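Local coordinates for fiber protein 2 (Fowl adenovirus 1, PDB 2VTW), which probably forms the spikes that project from the capsid vertices and, through this C-terminal head of its trimeric short fibre, attaches the virion to a host receptor, at residues A[102-107]-A[197-202]; A[2-7]-A[38-43]. All blocks are in the same frame, centred on the assembly; numbering follows the deposited sequence.

Interaction 2 comes first along the chain and closes before interaction 1 opens, yet their centres are only about 9 Å apart, on the same side of the chain's centre. Interaction 2 pairs the outer ends of strands 4-23 and 28-40; interaction 1 ties the loop after strand 92-94 to the tail that follows strand 185-197. Two probable hydrogen bonds join them: Asn39 ND2 lies 2.6 Å from Ser102 O, and Ala198 N lies 2.8 Å from Gly42 O. Both contacts also touch the second subunit. The N-terminal strand and the C-terminal tail of the head are thus gathered at one end of the domain, beside neighbouring subunits.

Interaction 1: A[102-107]-A[197-202]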
loop_
_atom_site.group_PDB
_atom_site.type_symbol
_atom_site.label_atom_id
_atom_site.label_comp_id
_atom_site.label_asym_id
_atom_site.label_seq_id
_atom_site.Cartn_x
_atom_site.Cartn_y
_atom_site.Cartn_z
ATOM N N SER A 102 21.924 3.248 -3.036
ATOM C CA SER A 102 20.791 3.969 -2.495
ATOM C C SER A 102 19.460 3.197 -2.689
ATOM O O SER A 102 18.434 3.573 -2.092
ATOM C CB SER A 102 20.705 5.350 -3.126
ATOM O OG SER A 102 21.927 6.057 -3.003
ATOM N N PHE A 103 19.477 2.121 -3.477
ATOM C CA PHE A 103 18.272 1.344 -3.749
ATOM C C PHE A 103 18.320 -0.082 -3.230
ATOM O O PHE A 103 17.425 -0.888 -3.508
ATOM C CB PHE A 103 17.938 1.444 -5.244
ATOM C CG PHE A 103 17.866 2.833 -5.683
ATOM C CD1 PHE A 103 16.721 3.598 -5.436
ATOM C CD2 PHE A 103 18.987 3.464 -6.208
ATOM C CE1 PHE A 103 16.686 4.929 -5.774
ATOM C CE2 PHE A 103 18.949 4.810 -6.538
ATOM C CZ PHE A 103 17.797 5.546 -6.315
ATOM N N GLU A 104 19.346 -0.371 -2.430
ATOM C CA GLU A 104 19.451 -1.631 -1.746
ATOM C C GLU A 104 18.456 -1.627 -0.592
ATOM O O GLU A 104 18.467 -0.716 0.228
ATOM C CB GLU A 104 20.847 -1.821 -1.177
ATOM C CG GLU A 104 21.086 -3.188 -0.556
ATOM C CD GLU A 104 22.421 -3.280 0.211
ATOM O OE1 GLU A 104 23.280 -2.368 0.054
ATOM O OE2 GLU A 104 22.591 -4.292 0.936
ATOM N N PRO A 105 17.613 -2.665 -0.524
ATOM C CA PRO A 105 16.711 -2.780 0.621
ATOM C C PRO A 105 17.454 -3.232 1.875
ATOM O O PRO A 105 18.444 -3.982 1.781
ATOM C CB PRO A 105 15.739 -3.846 0.164
ATOM C CG PRO A 105 16.583 -4.725 -0.761
ATOM C CD PRO A 105 17.440 -3.764 -1.487
ATOM N N ALA A 106 16.997 -2.778 3.039
ATOM C CA ALA A 106 17.579 -3.219 4.302
ATOM C C ALA A 106 17.442 -4.712 4.478
ATOM O O ALA A 106 16.555 -5.347 3.913
ATOM C CB ALA A 106 16.951 -2.441 5.513
ATOM N N ARG A 107 18.338 -5.294 5.262
ATOM C CA ARG A 107 18.256 -6.696 5.636
ATOM C C ARG A 107 16.872 -6.889 6.220
ATOM O O ARG A 107 16.425 -6.051 6.986
ATOM C CB ARG A 107 19.310 -7.005 6.718
ATOM C CG ARG A 107 19.552 -8.495 7.067
ATOM C CD ARG A 107 20.253 -8.668 8.485
ATOM N NE ARG A 107 19.311 -9.216 9.499
ATOM C CZ ARG A 107 19.074 -8.721 10.716
ATOM N NH1 ARG A 107 19.710 -7.653 11.180
ATOM N NH2 ARG A 107 18.197 -9.317 11.502
ATOM N N PRO A 197 11.928 -0.557 4.149
ATOM C CA PRO A 197 13.129 0.131 4.542
ATOM C C PRO A 197 14.293 -0.153 3.605
ATOM O O PRO A 197 14.525 -1.286 3.212
ATOM C CB PRO A 197 13.410 -0.429 5.942
ATOM C CG PRO A 197 12.061 -0.877 6.436
ATOM C CD PRO A 197 11.448 -1.458 5.214
ATOM N N ALA A 198 14.996 0.918 3.268
ATOM C CA ALA A 198 16.255 0.885 2.543
ATOM C C ALA A 198 17.395 0.681 3.532
ATOM O O ALA A 198 17.303 1.128 4.662
ATOM C CB ALA A 198 16.441 2.216 1.807
ATOM N N ALA A 199 18.477 0.039 3.082
ATOM C CA ALA A 199 19.737 -0.100 3.863
ATOM C C ALA A 199 20.288 1.240 4.322
ATOM O O ALA A 199 20.845 1.340 5.398
ATOM C CB ALA A 199 20.792 -0.844 3.050
ATOM N N ARG A 200 20.110 2.289 3.540
ATOM C CA ARG A 200 20.655 3.598 3.918
ATOM C C ARG A 200 19.902 4.720 3.231
ATOM O O ARG A 200 19.236 4.478 2.239
ATOM C CB ARG A 200 22.147 3.667 3.515
ATOM C CG ARG A 200 22.381 3.408 2.036
ATOM C CD ARG A 200 23.819 3.201 1.702
ATOM N NE ARG A 200 24.359 1.996 2.325
ATOM C CZ ARG A 200 24.167 0.752 1.905
ATOM N NH1 ARG A 200 23.465 0.460 0.820
ATOM N NH2 ARG A 200 24.731 -0.229 2.562
ATOM N N ALA A 201 20.029 5.947 3.739
ATOM C CA ALA A 201 19.582 7.134 3.023
ATOM C C ALA A 201 20.427 7.269 1.734
ATOM O O ALA A 201 21.442 6.587 1.583
ATOM C CB ALA A 201 19.681 8.398 3.912
ATOM N N PRO A 202 19.970 8.069 0.764
ATOM C CA PRO A 202 20.740 8.139 -0.496
ATOM C C PRO A 202 22.206 8.636 -0.331
ATOM O O PRO A 202 22.438 9.578 0.408
ATOM C CB PRO A 202 19.933 9.132 -1.336
ATOM C CG PRO A 202 18.513 9.013 -0.759
ATOM C CD PRO A 202 18.751 8.883 0.704
HETATM O O HOH W 1 19.660 1.686 0.457
HETATM O O HOH W 2 14.017 -4.150 3.716
#
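A single beta bridge, Pro105 with Ala198 at a CA-CA separation of 4.2 Å, fastens a loop of the head domain to its C-terminal tail. Two backbone hydrogen bonds flank it: Ala199 N donates to Glu104 O (3.0 Å), and Ala106 N donates to Pro197 O (2.9 Å). Neither acceptor relies on one partner. Water 1 is hydrogen-bonded to Glu104 O at 2.7 Å and also accepts from Arg200 N, while water 2 donates to Pro197 O at 3.0 Å and to Ala106 O, bridging the two backbones. Close by, the methyl group of Ala106 rests against Pro197 CB.

In the fold, residues 102-107 belong to the loop between strands 92-94 and 115-116, and residues 197-202 run on from the end of strand 185-197. The bridge is an isolated one, joining that loop to the tail where neither has regular structure.

Beside it lies a salt bridge in which Arg200 NH1 donates to Glu104 OE1 at 2.9 Å, almost straight (175° at the hydrogen). The oxygen sits at the edge of the guanidinium, in its plane; NH1 comes in from above the carboxylate plane (41° out of it), the two flat groups are also inclined to each other, and a single N-H carries the bond. Glu104 reaches it on an extended chain; Arg200 bends at chi3 (65°), which turns its guanidinium back over Ala199, whose CB lies 3.6 Å above the guanidinium plane, toward the rim. NH1 also bonds to Thr101 O.

At the other end, Ser102 OG approaches Pro202 CA to 3.5 Å, while its hydrogen bonds go to Ser99 O and Val203 N, on opposite sides of the contact in sequence.

Interaction 2: A[2-7]-A[38-43]; sequences SSVAAF and INTMGM
Ala5 and Asn39 form the antiparallel hydrogen-bonded pair at the centre of this contact, where the open ends of the hairpin of strands 4-23 and 28-40 meet. The strand axes approach to 4.6 Å, with N-to-C directions 167° apart. Ala5 N donates to Asn39 O at 3.0 Å, and Asn39 N returns a bond to Ala5 O at 2.8 Å. Beyond the paired strands, Met41 N donates to Ser3 O at 2.8 Å, carrying the register one step into the loop. There the aliphatic start of Met41 lies alongside Ser3, CG to CB 3.7 Å.

A type I' turn then runs from Thr40 to Met43, closed by reciprocal backbone bonds between these two residues. Asn39 reinforces it: its OD1 accepts from Gly42 N at 2.8 Å, in the plane of the side-chain carbonyl, an Asx motif. With CG anti to the backbone N (chi1 -178°), the amide points OD1 at the turn and ND2 at Ser102 O and Arg200 O, to which it donates. One buried side chain thereby serves three backbone groups. Just before strand 4-23, Ser2 OG donates to Val4 O at 2.7 Å, reaching forward to the strand's first residue.

The face of the sheet opposite the Ala5 and Asn39 side chains, carrying Val4, Ala6, Ile38 and Thr40, is largely apolar. Ala6 CB meets Ile38 CG2 at 4.2 Å. Val4 and Thr40 also pack against their counterparts in neighbouring subunits. The chemistry thus divides by face: the amide of Asn39 anchors the turn and two loop backbones within the chain, whereas the other side contributes mainly nonpolar packing to the trimer interface.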
loop_
_atom_site.group_PDB
_atom_site.type_symbol
_atom_site.label_atom_id
_atom_site.label_comp_id
_atom_site.label_asym_id
_atom_site.label_seq_id
_atom_site.Cartn_x
_atom_site.Cartn_y
_atom_site.Cartn_z
ATOM N N SER A 2 21.255 15.031 -1.498
ATOM C CA SER A 2 19.800 14.832 -1.477
ATOM C C SER A 2 19.371 13.709 -0.532
ATOM O O SER A 2 19.963 12.623 -0.507
ATOM C CB SER A 2 19.239 14.528 -2.883
ATOM O OG SER A 2 17.827 14.746 -2.907
ATOM N N SER A 3 18.316 13.980 0.230
ATOM C CA SER A 3 17.668 12.936 1.012
ATOM C C SER A 3 16.643 12.179 0.173
ATOM O O SER A 3 15.996 11.260 0.673
ATOM C CB SER A 3 17.036 13.544 2.245
ATOM O OG SER A 3 16.270 14.687 1.913
ATOM N N VAL A 4 16.505 12.543 -1.105
ATOM C CA VAL A 4 15.619 11.833 -2.040
ATOM C C VAL A 4 16.365 11.482 -3.338
ATOM O O VAL A 4 17.075 12.327 -3.883
ATOM C CB VAL A 4 14.371 12.690 -2.375
ATOM C CG1 VAL A 4 13.425 11.886 -3.272
ATOM C CG2 VAL A 4 13.662 13.148 -1.098
ATOM N N ALA A 5 16.234 10.241 -3.806
ATOM C CA ALA A 5 16.845 9.764 -5.046
ATOM C C ALA A 5 15.878 8.826 -5.782
ATOM O O ALA A 5 15.020 8.226 -5.153
ATOM C CB ALA A 5 18.159 9.039 -4.773
ATOM N N ALA A 6 16.042 8.725 -7.107
ATOM C CA ALA A 6 15.207 7.921 -8.015
ATOM C C ALA A 6 16.052 7.036 -8.919
ATOM O O ALA A 6 17.112 7.468 -9.380
ATOM C CB ALA A 6 14.353 8.858 -8.889
ATOM N N PHE A 7 15.581 5.818 -9.186
ATOM C CA PHE A 7 16.136 4.926 -10.214
ATOM C C PHE A 7 15.001 4.441 -11.161
ATOM O O PHE A 7 13.891 4.122 -10.697
ATOM C CB PHE A 7 16.820 3.728 -9.552
ATOM C CG PHE A 7 17.323 2.689 -10.510
ATOM C CD1 PHE A 7 18.326 2.994 -11.439
ATOM C CD2 PHE A 7 16.837 1.381 -10.463
ATOM C CE1 PHE A 7 18.808 2.017 -12.304
ATOM C CE2 PHE A 7 17.320 0.394 -11.335
ATOM C CZ PHE A 7 18.314 0.718 -12.248
ATOM N N ILE A 38 12.069 5.087 -5.705
ATOM C CA ILE A 38 12.534 6.281 -5.015
ATOM C C ILE A 38 13.027 5.878 -3.613
ATOM O O ILE A 38 12.499 4.925 -3.007
ATOM C CB ILE A 38 11.475 7.452 -4.967
ATOM C CG1 ILE A 38 10.249 7.054 -4.171
ATOM C CG2 ILE A 38 11.080 7.955 -6.443
ATOM C CD1 ILE A 38 9.415 8.229 -3.587
ATOM N N ASN A 39 14.082 6.544 -3.146
ATOM C CA ASN A 39 14.565 6.404 -1.768
ATOM C C ASN A 39 14.311 7.757 -1.162
ATOM O O ASN A 39 14.847 8.751 -1.645
ATOM C CB ASN A 39 16.058 6.054 -1.691
ATOM C CG ASN A 39 16.581 5.856 -0.234
ATOM O OD1 ASN A 39 16.099 6.452 0.708
ATOM N ND2 ASN A 39 17.608 5.059 -0.091
ATOM N N THR A 40 13.438 7.786 -0.145
ATOM C CA THR A 40 13.163 8.984 0.622
ATOM C C THR A 40 13.682 8.721 2.017
ATOM O O THR A 40 13.051 8.010 2.805
ATOM C CB THR A 40 11.616 9.297 0.708
ATOM O OG1 THR A 40 11.066 9.380 -0.598
ATOM C CG2 THR A 40 11.340 10.612 1.397
ATOM N N MET A 41 14.855 9.271 2.299
ATOM C CA MET A 41 15.456 9.290 3.625
ATOM C C MET A 41 15.477 7.917 4.287
ATOM O O MET A 41 15.229 7.777 5.498
ATOM C CB MET A 41 14.771 10.355 4.491
ATOM C CG MET A 41 15.743 11.420 5.028
ATOM S SD MET A 41 15.267 12.129 6.597
ATOM C CE MET A 41 15.668 13.840 6.241
ATOM N N GLY A 42 15.807 6.903 3.483
ATOM C CA GLY A 42 15.952 5.536 3.979
ATOM C C GLY A 42 14.744 4.621 3.860
ATOM O O GLY A 42 14.793 3.511 4.359
ATOM N N MET A 43 13.687 5.081 3.182
ATOM C CA MET A 43 12.506 4.266 2.863
ATOM C C MET A 43 12.411 4.099 1.360
ATOM O O MET A 43 12.367 5.083 0.621
ATOM C CB MET A 43 11.210 4.941 3.374
ATOM C CG MET A 43 9.958 4.010 3.367
ATOM S SD MET A 43 10.070 2.719 4.652
ATOM C CE MET A 43 9.946 3.719 6.128
#